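Long-range contacts in sterol regulatory element-binding protein cleavage-activating protein (PDB 4YHC), which escorts the membrane-bound transcription factor precursor sre1 for processing when sterol or oxygen is low, its WD40 domain being the part described here: residues M73-K78 with F92-L97; L107-S112 with F152-E157; K120-W125 with I176-I181. The protein carries 9 engineered substitutions. One frame throughout, in Å; residues are numbered along the deposited sequence.

Contact 1 lies within one blade of the WD40 propeller; contacts 2 and 3 each join two consecutive blades. Contact 1, in the second predicted WD repeat, joins the loop before strand 79-82 to the turn between strands 88-92 and 96-101, and is partly buried and largely polar. Contact 2 packs the last, edge strand of that sheet, 106-112, on strand 148-156 of the next; it is partly buried, mainly apolar, with no hydrogen bond across it. Contact 3 sets the first strands of two successive sheets side by side, its centre about 12 Å from the centre of the chain, against about 23 and 25 Å; it is a surface contact mixing amide, hydroxyl, water and ring. Leu97 N and His111 O, probably hydrogen-bonded, tie contacts 1 and 2.

Contact 1: M73-K78 with F92-L97; sequences MPRTLK and FSKDTL
Thr76 lies across the aliphatic part of Lys94 at about a right angle, its CG2 3.9 Å from Lys94 CD. The two belong to a WD40 propeller blade: 73-78 is the end of the loop that leads into strand 79-82, and the segment 92-97 holds the turn between strands 88-92 and 96-101. Thr76 OG1 stands between its own N and carbonyl carbon (chi1 57°), where it accepts the backbone N-H of Lys94; Lys94 N to Thr76 OG1 is 2.9 Å and nearly straight at 170°. An alanine here would remove OG1 and CG2 together, and would probably leave the Lys94 N-H without this acceptor and the lysine methylenes with less to lie against. A second bond, Lys78 N to Phe92 O at 2.7 Å, is more bent (148°) and joins the backbones where strand 88-92 ends. Between these two bonds Leu77 and Ser93 come closest in the backbone, and Ser93 CB sits 3.1 Å from Thr76 O. The turn is braced internally, for Ser93 OG accepts from Thr96 N in an ST motif. Lys78 NZ is hydrogen-bonded to Ser119 O, while its CG passes by the Ser93 carbonyl, which itself accepts from the Tyr113 hydroxyl. At the exposed margin the poorly ordered Arg75 brings NE to 4.0 Å from Lys94 NZ, two like charges.

Contact 2: L107-S112 with F152-E157; sequences LMLQHS and FSLTIE
Met108 reaches Ile156 with its terminal methyl, CE lying 4.1 Å from Ile156 CG2, and the two side chains cross at about a right angle. The same methyl approaches the backbone of the following residue, with Met108 CE 3.6 Å from Glu157 O. Bends at chi2 (-67°) and chi3 (-77°) fold the thioether chain and bring CE round to this place instead of letting it extend. Further along, Leu109 and Leu154 meet through single methyls, Leu109 CD1 to Leu154 CD1 at 4.3 Å. At the far end the imidazole of His111 comes to the ring of Phe152 obliquely, the nearest pair being His111 CD2 and Phe152 CE2 at 4.5 Å. No hydrogen bond passes between the segments, and the strand axes stay 9.2 Å apart while running roughly antiparallel, at 154°, so the strands face each other through side chains and are not sheet partners. This is packing between consecutive blades of the WD40 propeller: 106-112 is an edge strand of one four-stranded sheet, and 148-156 is an inner strand of the next. A classic beta bulge, in which Met108 and Leu109 both face Ile99, accounts for two successive side chains pointing at the neighbouring blade. Leu109 also rests on Ala161 and Ile163 of the outer strand 161-170, and His111 touches Ile163 as well. Beside 148-156 in the same sheet, strand 136-144 supports two of these side chains, Phe152 touching Val142 and Ile156 touching Phe138.

Contact 3: K120-W125 with I176-I181; sequences KLNVFW and IKSISI
Ser178 OG accepts the side-chain amide of Asn122, with Asn122 ND2 to Ser178 OG at 3.0 Å and an N-H...O angle of 164°. The hydroxyl lies only 10° out of the amide plane, and this straight, near-planar approach fixes the amide's rotation. The bond links the first strands of two consecutive WD40 propeller blades, 121-127 and 175-182, whose segments 121-125 and 177-181 run nearly parallel with axes 7.8 Å apart, too far for backbone pairing. Asn122 holds CG anti to the backbone N, which carries the amide across that gap. Ser178 O is as near to Asn122 ND2, but its angle is too poor for a hydrogen bond.

Next to the amide stands the Phe124 ring, which is approached in two ways. Ser178 OG lies at its edge, near the ring plane, 3.5 Å from Phe124 CZ. Over one face is Ser180, whose CB makes a CH-pi contact 4.0 Å from the Phe124 centroid and 23° off the ring normal, displaced toward the rim. The ring thus meets one serine at its edge and the other over a face, and its CZ also comes near Ile179 CA. Val143, on strand 136-144 beside 121-127, touches Phe124 and reaches across to Ser178. Beyond the ring a water bridges the strands: it donates to Trp125 O at 2.7 Å and is hydrogen-bonded to Ser180 OG at the same distance.

Contact 1: M73-K78 with F92-L97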
loop_
_atom_site.group_PDB
_atom_site.type_symbol
_atom_site.label_atom_id
_atom_site.label_comp_id
_atom_site.label_asym_id
_atom_site.label_seq_id
_atom_site.Cartn_x
_atom_site.Cartn_y
_atom_site.Cartn_z
ATOM N N MET A 73 7.629 12.896 -21.295
ATOM C CA MET A 73 6.667 11.840 -20.960
ATOM C C MET A 73 5.650 11.704 -22.076
ATOM O O MET A 73 5.379 12.668 -22.735
ATOM C CB MET A 73 5.873 12.166 -19.689
ATOM C CG MET A 73 6.676 11.938 -18.410
ATOM S SD MET A 73 6.905 10.177 -18.007
ATOM C CE MET A 73 5.337 9.650 -17.416
ATOM N N PRO A 74 5.029 10.525 -22.219
ATOM C CA PRO A 74 3.886 10.420 -23.128
ATOM C C PRO A 74 2.763 11.374 -22.756
ATOM O O PRO A 74 2.681 11.811 -21.639
ATOM C CB PRO A 74 3.443 8.938 -23.022
ATOM C CG PRO A 74 4.133 8.402 -21.786
ATOM C CD PRO A 74 5.375 9.241 -21.581
ATOM N N ARG A 75 1.899 11.698 -23.705
ATOM C CA ARG A 75 0.884 12.701 -23.464
ATOM C C ARG A 75 -0.289 12.096 -22.731
ATOM O O ARG A 75 -1.158 12.822 -22.272
ATOM C CB ARG A 75 0.466 13.424 -24.762
ATOM C CG ARG A 75 -0.518 12.688 -25.645
ATOM C CD ARG A 75 -1.270 13.620 -26.602
ATOM N NE ARG A 75 -2.717 13.372 -26.568
ATOM C CZ ARG A 75 -3.540 13.834 -25.624
ATOM N NH1 ARG A 75 -3.091 14.598 -24.621
ATOM N NH2 ARG A 75 -4.828 13.536 -25.684
ATOM N N THR A 76 -0.293 10.768 -22.602
ATOM C CA THR A 76 -1.266 10.065 -21.792
ATOM C C THR A 76 -0.539 9.163 -20.812
ATOM O O THR A 76 0.520 8.574 -21.131
ATOM C CB THR A 76 -2.225 9.191 -22.619
ATOM O OG1 THR A 76 -1.481 8.238 -23.405
ATOM C CG2 THR A 76 -3.102 10.048 -23.515
ATOM N N LEU A 77 -1.125 8.986 -19.629
ATOM C CA LEU A 77 -0.506 8.080 -18.638
ATOM C C LEU A 77 -1.656 7.475 -17.902
ATOM O O LEU A 77 -2.335 8.172 -17.157
ATOM C CB LEU A 77 0.367 8.870 -17.688
ATOM C CG LEU A 77 1.674 8.381 -17.043
ATOM C CD1 LEU A 77 1.753 8.791 -15.577
ATOM C CD2 LEU A 77 2.014 6.929 -17.217
ATOM N N LYS A 78 -1.908 6.188 -18.146
ATOM C CA LYS A 78 -2.987 5.519 -17.506
ATOM C C LYS A 78 -2.540 4.757 -16.233
ATOM O O LYS A 78 -3.373 4.466 -15.409
ATOM C CB LYS A 78 -3.566 4.467 -18.457
ATOM C CG LYS A 78 -4.357 4.907 -19.681
ATOM C CD LYS A 78 -5.169 3.692 -20.192
ATOM C CE LYS A 78 -6.527 4.026 -20.781
ATOM N NZ LYS A 78 -7.468 2.874 -20.639
ATOM N N PHE A 92 2.382 3.068 -18.353
ATOM C CA PHE A 92 1.441 2.755 -19.402
ATOM C C PHE A 92 0.778 4.023 -19.863
ATOM O O PHE A 92 0.134 4.736 -19.062
ATOM C CB PHE A 92 0.328 1.815 -18.883
ATOM C CG PHE A 92 0.775 0.386 -18.727
ATOM C CD1 PHE A 92 1.650 0.030 -17.710
ATOM C CD2 PHE A 92 0.291 -0.616 -19.601
ATOM C CE1 PHE A 92 2.085 -1.265 -17.582
ATOM C CE2 PHE A 92 0.720 -1.905 -19.463
ATOM C CZ PHE A 92 1.636 -2.230 -18.474
ATOM N N SER A 93 0.931 4.326 -21.148
ATOM C CA SER A 93 0.097 5.350 -21.791
ATOM C C SER A 93 -1.171 4.680 -22.327
ATOM O O SER A 93 -1.424 3.498 -22.018
ATOM C CB SER A 93 0.892 6.044 -22.907
ATOM O OG SER A 93 1.221 5.094 -23.934
ATOM N N LYS A 94 -1.989 5.399 -23.118
ATOM C CA LYS A 94 -3.177 4.797 -23.672
ATOM C C LYS A 94 -2.880 3.616 -24.619
ATOM O O LYS A 94 -3.679 2.688 -24.687
ATOM C CB LYS A 94 -4.075 5.834 -24.374
ATOM C CG LYS A 94 -3.483 6.461 -25.635
ATOM C CD LYS A 94 -4.374 7.572 -26.229
ATOM C CE LYS A 94 -3.555 8.435 -27.203
ATOM N NZ LYS A 94 -4.177 9.749 -27.541
ATOM N N ASP A 95 -1.742 3.638 -25.311
ATOM C CA ASP A 95 -1.408 2.571 -26.254
ATOM C C ASP A 95 -0.037 1.954 -26.102
ATOM O O ASP A 95 0.298 1.033 -26.850
ATOM C CB ASP A 95 -1.569 3.036 -27.716
ATOM C CG ASP A 95 -0.747 4.248 -28.069
ATOM O OD1 ASP A 95 0.329 4.480 -27.493
ATOM O OD2 ASP A 95 -1.204 5.002 -28.958
ATOM N N THR A 96 0.760 2.417 -25.137
ATOM C CA THR A 96 2.151 1.924 -25.041
ATOM C C THR A 96 2.586 1.670 -23.612
ATOM O O THR A 96 2.243 2.447 -22.696
ATOM C CB THR A 96 3.066 2.970 -25.685
ATOM O OG1 THR A 96 2.455 3.445 -26.892
ATOM C CG2 THR A 96 4.438 2.432 -25.987
ATOM N N LEU A 97 3.351 0.602 -23.419
ATOM C CA LEU A 97 4.013 0.382 -22.163
ATOM C C LEU A 97 5.512 0.565 -22.308
ATOM O O LEU A 97 6.138 0.232 -23.359
ATOM C CB LEU A 97 3.630 -0.972 -21.567
ATOM C CG LEU A 97 4.279 -2.236 -22.085
ATOM C CD1 LEU A 97 5.551 -2.639 -21.373
ATOM C CD2 LEU A 97 3.260 -3.368 -21.959
#

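Contact 2: L107-S112 with F152-E157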
loop_
_atom_site.group_PDB
_atom_site.type_symbol
_atom_site.label_atom_id
_atom_site.label_comp_id
_atom_site.label_asym_id
_atom_site.label_seq_id
_atom_site.Cartn_x
_atom_site.Cartn_y
_atom_site.Cartn_z
ATOM N N LEU A 107 15.727 3.114 -20.746
ATOM C CA LEU A 107 14.539 2.526 -21.289
ATOM C C LEU A 107 14.931 1.169 -21.746
ATOM O O LEU A 107 15.799 1.033 -22.587
ATOM C CB LEU A 107 14.051 3.318 -22.480
ATOM C CG LEU A 107 12.553 3.446 -22.816
ATOM C CD1 LEU A 107 12.377 3.411 -24.303
ATOM C CD2 LEU A 107 11.591 2.504 -22.149
ATOM N N MET A 108 14.314 0.153 -21.192
ATOM C CA MET A 108 14.685 -1.210 -21.487
ATOM C C MET A 108 13.791 -1.705 -22.607
ATOM O O MET A 108 14.174 -2.549 -23.410
ATOM C CB MET A 108 14.452 -2.151 -20.297
ATOM C CG MET A 108 15.009 -1.725 -18.966
ATOM S SD MET A 108 16.799 -1.735 -19.052
ATOM C CE MET A 108 17.107 -3.485 -18.918
ATOM N N LEU A 109 12.562 -1.229 -22.635
ATOM C CA LEU A 109 11.597 -1.828 -23.544
ATOM C C LEU A 109 10.426 -0.902 -23.720
ATOM O O LEU A 109 10.045 -0.136 -22.796
ATOM C CB LEU A 109 11.176 -3.211 -23.021
ATOM C CG LEU A 109 10.073 -3.982 -23.723
ATOM C CD1 LEU A 109 10.259 -5.459 -23.505
ATOM C CD2 LEU A 109 8.694 -3.601 -23.218
ATOM N N GLN A 110 9.893 -0.941 -24.929
ATOM C CA GLN A 110 8.673 -0.250 -25.285
ATOM C C GLN A 110 7.821 -1.208 -26.087
ATOM O O GLN A 110 8.339 -1.861 -26.969
ATOM C CB GLN A 110 9.014 0.979 -26.075
ATOM C CG GLN A 110 7.831 1.758 -26.584
ATOM C CD GLN A 110 8.275 2.981 -27.352
ATOM O OE1 GLN A 110 9.346 3.477 -27.112
ATOM N NE2 GLN A 110 7.437 3.487 -28.242
ATOM N N HIS A 111 6.512 -1.255 -25.821
ATOM C CA HIS A 111 5.632 -2.278 -26.382
ATOM C C HIS A 111 4.232 -1.752 -26.506
ATOM O O HIS A 111 3.697 -1.212 -25.523
ATOM C CB HIS A 111 5.593 -3.522 -25.497
ATOM C CG HIS A 111 4.898 -4.682 -26.132
ATOM N ND1 HIS A 111 5.545 -5.553 -26.983
ATOM C CD2 HIS A 111 3.618 -5.125 -26.032
ATOM C CE1 HIS A 111 4.692 -6.485 -27.383
ATOM N NE2 HIS A 111 3.512 -6.237 -26.829
ATOM N N SER A 112 3.605 -1.924 -27.687
ATOM C CA SER A 112 2.284 -1.346 -27.866
ATOM C C SER A 112 1.178 -2.335 -27.473
ATOM O O SER A 112 1.376 -3.527 -27.565
ATOM C CB SER A 112 2.150 -0.781 -29.254
ATOM O OG SER A 112 3.083 0.278 -29.347
ATOM N N PHE A 152 1.414 -10.696 -19.146
ATOM C CA PHE A 152 2.548 -10.597 -20.014
ATOM C C PHE A 152 3.710 -11.252 -19.346
ATOM O O PHE A 152 3.904 -11.137 -18.149
ATOM C CB PHE A 152 2.907 -9.178 -20.277
ATOM C CG PHE A 152 1.897 -8.419 -21.092
ATOM C CD1 PHE A 152 0.891 -7.719 -20.495
ATOM C CD2 PHE A 152 2.038 -8.313 -22.476
ATOM C CE1 PHE A 152 -0.021 -6.986 -21.232
ATOM C CE2 PHE A 152 1.159 -7.557 -23.215
ATOM C CZ PHE A 152 0.126 -6.889 -22.603
ATOM N N SER A 153 4.479 -11.996 -20.120
ATOM C CA SER A 153 5.741 -12.530 -19.608
ATOM C C SER A 153 6.814 -11.556 -20.030
ATOM O O SER A 153 6.912 -11.175 -21.211
ATOM C CB SER A 153 6.056 -13.923 -20.177
ATOM O OG SER A 153 7.316 -14.325 -19.692
ATOM N N LEU A 154 7.575 -11.124 -19.035
ATOM C CA LEU A 154 8.587 -10.107 -19.214
ATOM C C LEU A 154 9.895 -10.699 -18.780
ATOM O O LEU A 154 10.026 -11.108 -17.629
ATOM C CB LEU A 154 8.227 -8.877 -18.361
ATOM C CG LEU A 154 9.214 -7.738 -18.290
ATOM C CD1 LEU A 154 9.538 -7.151 -19.672
ATOM C CD2 LEU A 154 8.646 -6.675 -17.361
ATOM N N THR A 155 10.863 -10.738 -19.682
ATOM C CA THR A 155 12.214 -11.139 -19.304
ATOM C C THR A 155 13.150 -9.967 -19.395
ATOM O O THR A 155 13.172 -9.245 -20.387
ATOM C CB THR A 155 12.782 -12.290 -20.169
ATOM O OG1 THR A 155 11.946 -13.429 -20.036
ATOM C CG2 THR A 155 14.142 -12.703 -19.649
ATOM N N ILE A 156 13.968 -9.797 -18.371
ATOM C CA ILE A 156 14.877 -8.697 -18.313
ATOM C C ILE A 156 16.289 -9.210 -18.190
ATOM O O ILE A 156 16.570 -10.109 -17.394
ATOM C CB ILE A 156 14.539 -7.779 -17.130
ATOM C CG1 ILE A 156 13.200 -7.102 -17.407
ATOM C CG2 ILE A 156 15.648 -6.763 -16.896
ATOM C CD1 ILE A 156 12.817 -6.080 -16.345
ATOM N N GLU A 157 17.169 -8.623 -19.004
ATOM C CA GLU A 157 18.585 -8.927 -18.964
ATOM C C GLU A 157 19.405 -7.657 -18.813
ATOM O O GLU A 157 18.879 -6.572 -18.674
ATOM C CB GLU A 157 18.976 -9.675 -20.228
ATOM C CG GLU A 157 18.318 -11.029 -20.322
ATOM C CD GLU A 157 18.929 -11.897 -21.393
ATOM O OE1 GLU A 157 18.161 -12.394 -22.245
ATOM O OE2 GLU A 157 20.170 -12.088 -21.388
#

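Contact 3: K120-W125 with I176-I181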
loop_
_atom_site.group_PDB
_atom_site.type_symbol
_atom_site.label_atom_id
_atom_site.label_comp_id
_atom_site.label_asym_id
_atom_site.label_seq_id
_atom_site.Cartn_x
_atom_site.Cartn_y
_atom_site.Cartn_z
ATOM N N LYS A 120 -10.067 1.987 -17.189
ATOM C CA LYS A 120 -9.199 2.245 -16.078
ATOM C C LYS A 120 -8.290 1.004 -15.903
ATOM O O LYS A 120 -8.760 -0.111 -15.948
ATOM C CB LYS A 120 -10.046 2.504 -14.824
ATOM C CG LYS A 120 -10.338 3.977 -14.568
ATOM C CD LYS A 120 -11.227 4.653 -15.618
ATOM C CE LYS A 120 -11.081 6.173 -15.563
ATOM N NZ LYS A 120 -12.330 6.935 -15.844
ATOM N N LEU A 121 -7.000 1.231 -15.705
ATOM C CA LEU A 121 -6.041 0.142 -15.517
ATOM C C LEU A 121 -5.524 0.003 -14.101
ATOM O O LEU A 121 -5.252 1.001 -13.441
ATOM C CB LEU A 121 -4.808 0.379 -16.382
ATOM C CG LEU A 121 -4.974 0.397 -17.877
ATOM C CD1 LEU A 121 -3.577 0.174 -18.460
ATOM C CD2 LEU A 121 -5.947 -0.659 -18.394
ATOM N N ASN A 122 -5.320 -1.232 -13.678
ATOM C CA ASN A 122 -4.449 -1.510 -12.553
ATOM C C ASN A 122 -3.356 -2.432 -13.047
ATOM O O ASN A 122 -3.688 -3.371 -13.765
ATOM C CB ASN A 122 -5.256 -2.159 -11.468
ATOM C CG ASN A 122 -4.565 -2.119 -10.135
ATOM O OD1 ASN A 122 -3.586 -1.384 -9.943
ATOM N ND2 ASN A 122 -5.065 -2.922 -9.193
ATOM N N VAL A 123 -2.069 -2.148 -12.730
ATOM C CA VAL A 123 -0.949 -2.964 -13.176
ATOM C C VAL A 123 -0.102 -3.497 -12.047
ATOM O O VAL A 123 0.149 -2.767 -11.146
ATOM C CB VAL A 123 -0.029 -2.131 -14.080
ATOM C CG1 VAL A 123 1.159 -2.988 -14.493
ATOM C CG2 VAL A 123 -0.779 -1.659 -15.310
ATOM N N PHE A 124 0.342 -4.752 -12.098
ATOM C CA PHE A 124 1.084 -5.378 -10.999
ATOM C C PHE A 124 2.177 -6.172 -11.611
ATOM O O PHE A 124 1.934 -6.838 -12.584
ATOM C CB PHE A 124 0.285 -6.520 -10.295
ATOM C CG PHE A 124 -1.105 -6.208 -10.032
ATOM C CD1 PHE A 124 -1.423 -5.277 -9.120
ATOM C CD2 PHE A 124 -2.105 -6.897 -10.685
ATOM C CE1 PHE A 124 -2.721 -4.988 -8.845
ATOM C CE2 PHE A 124 -3.412 -6.609 -10.443
ATOM C CZ PHE A 124 -3.725 -5.641 -9.522
ATOM N N TRP A 125 3.349 -6.136 -11.011
ATOM C CA TRP A 125 4.449 -7.050 -11.316
ATOM C C TRP A 125 4.434 -8.260 -10.382
ATOM O O TRP A 125 4.288 -8.109 -9.153
ATOM C CB TRP A 125 5.756 -6.340 -11.041
ATOM C CG TRP A 125 6.116 -5.200 -11.976
ATOM C CD1 TRP A 125 5.472 -4.032 -12.101
ATOM C CD2 TRP A 125 7.247 -5.122 -12.807
ATOM N NE1 TRP A 125 6.139 -3.215 -12.939
ATOM C CE2 TRP A 125 7.246 -3.863 -13.390
ATOM C CE3 TRP A 125 8.306 -5.984 -13.071
ATOM C CZ2 TRP A 125 8.245 -3.435 -14.308
ATOM C CZ3 TRP A 125 9.334 -5.555 -13.934
ATOM C CH2 TRP A 125 9.278 -4.315 -14.565
ATOM N N ILE A 176 -14.484 -3.732 -9.740
ATOM C CA ILE A 176 -14.382 -2.604 -8.787
ATOM C C ILE A 176 -12.927 -2.444 -8.255
ATOM O O ILE A 176 -12.458 -1.345 -8.036
ATOM C CB ILE A 176 -15.320 -2.867 -7.575
ATOM C CG1 ILE A 176 -16.784 -3.021 -8.018
ATOM C CG2 ILE A 176 -15.257 -1.743 -6.560
ATOM C CD1 ILE A 176 -17.690 -3.465 -6.880
ATOM N N LYS A 177 -12.218 -3.549 -8.050
ATOM C CA LYS A 177 -10.949 -3.518 -7.322
ATOM C C LYS A 177 -10.200 -4.809 -7.609
ATOM O O LYS A 177 -10.792 -5.885 -7.536
ATOM C CB LYS A 177 -11.267 -3.418 -5.830
ATOM C CG LYS A 177 -10.127 -3.640 -4.869
ATOM C CD LYS A 177 -9.138 -2.509 -4.940
ATOM C CE LYS A 177 -8.106 -2.613 -3.837
ATOM N NZ LYS A 177 -8.444 -1.686 -2.760
ATOM N N SER A 178 -8.930 -4.707 -7.955
ATOM C CA SER A 178 -8.114 -5.892 -8.143
ATOM C C SER A 178 -6.876 -5.734 -7.310
ATOM O O SER A 178 -6.406 -4.645 -7.136
ATOM C CB SER A 178 -7.787 -6.101 -9.607
ATOM O OG SER A 178 -7.083 -4.960 -10.099
ATOM N N ILE A 179 -6.366 -6.852 -6.810
ATOM C CA ILE A 179 -5.123 -6.897 -6.092
ATOM C C ILE A 179 -4.309 -8.118 -6.453
ATOM O O ILE A 179 -4.830 -9.165 -6.963
ATOM C CB ILE A 179 -5.323 -6.956 -4.585
ATOM C CG1 ILE A 179 -6.143 -8.196 -4.207
ATOM C CG2 ILE A 179 -5.942 -5.653 -4.127
ATOM C CD1 ILE A 179 -6.283 -8.435 -2.710
ATOM N N SER A 180 -3.021 -7.978 -6.233
ATOM C CA SER A 180 -2.081 -9.097 -6.442
ATOM C C SER A 180 -1.732 -9.728 -5.118
ATOM O O SER A 180 -1.551 -9.031 -4.138
ATOM C CB SER A 180 -0.855 -8.593 -7.182
ATOM O OG SER A 180 0.107 -8.169 -6.311
ATOM N N ILE A 181 -1.645 -11.045 -5.077
ATOM C CA ILE A 181 -1.089 -11.744 -3.953
ATOM C C ILE A 181 0.035 -12.697 -4.407
ATOM O O ILE A 181 -0.238 -13.750 -4.998
ATOM C CB ILE A 181 -2.218 -12.552 -3.350
ATOM C CG1 ILE A 181 -3.422 -11.580 -3.150
ATOM C CG2 ILE A 181 -1.782 -13.267 -2.098
ATOM C CD1 ILE A 181 -4.359 -11.925 -2.074
HETATM O O HOH W 1 2.499 -7.364 -7.323
#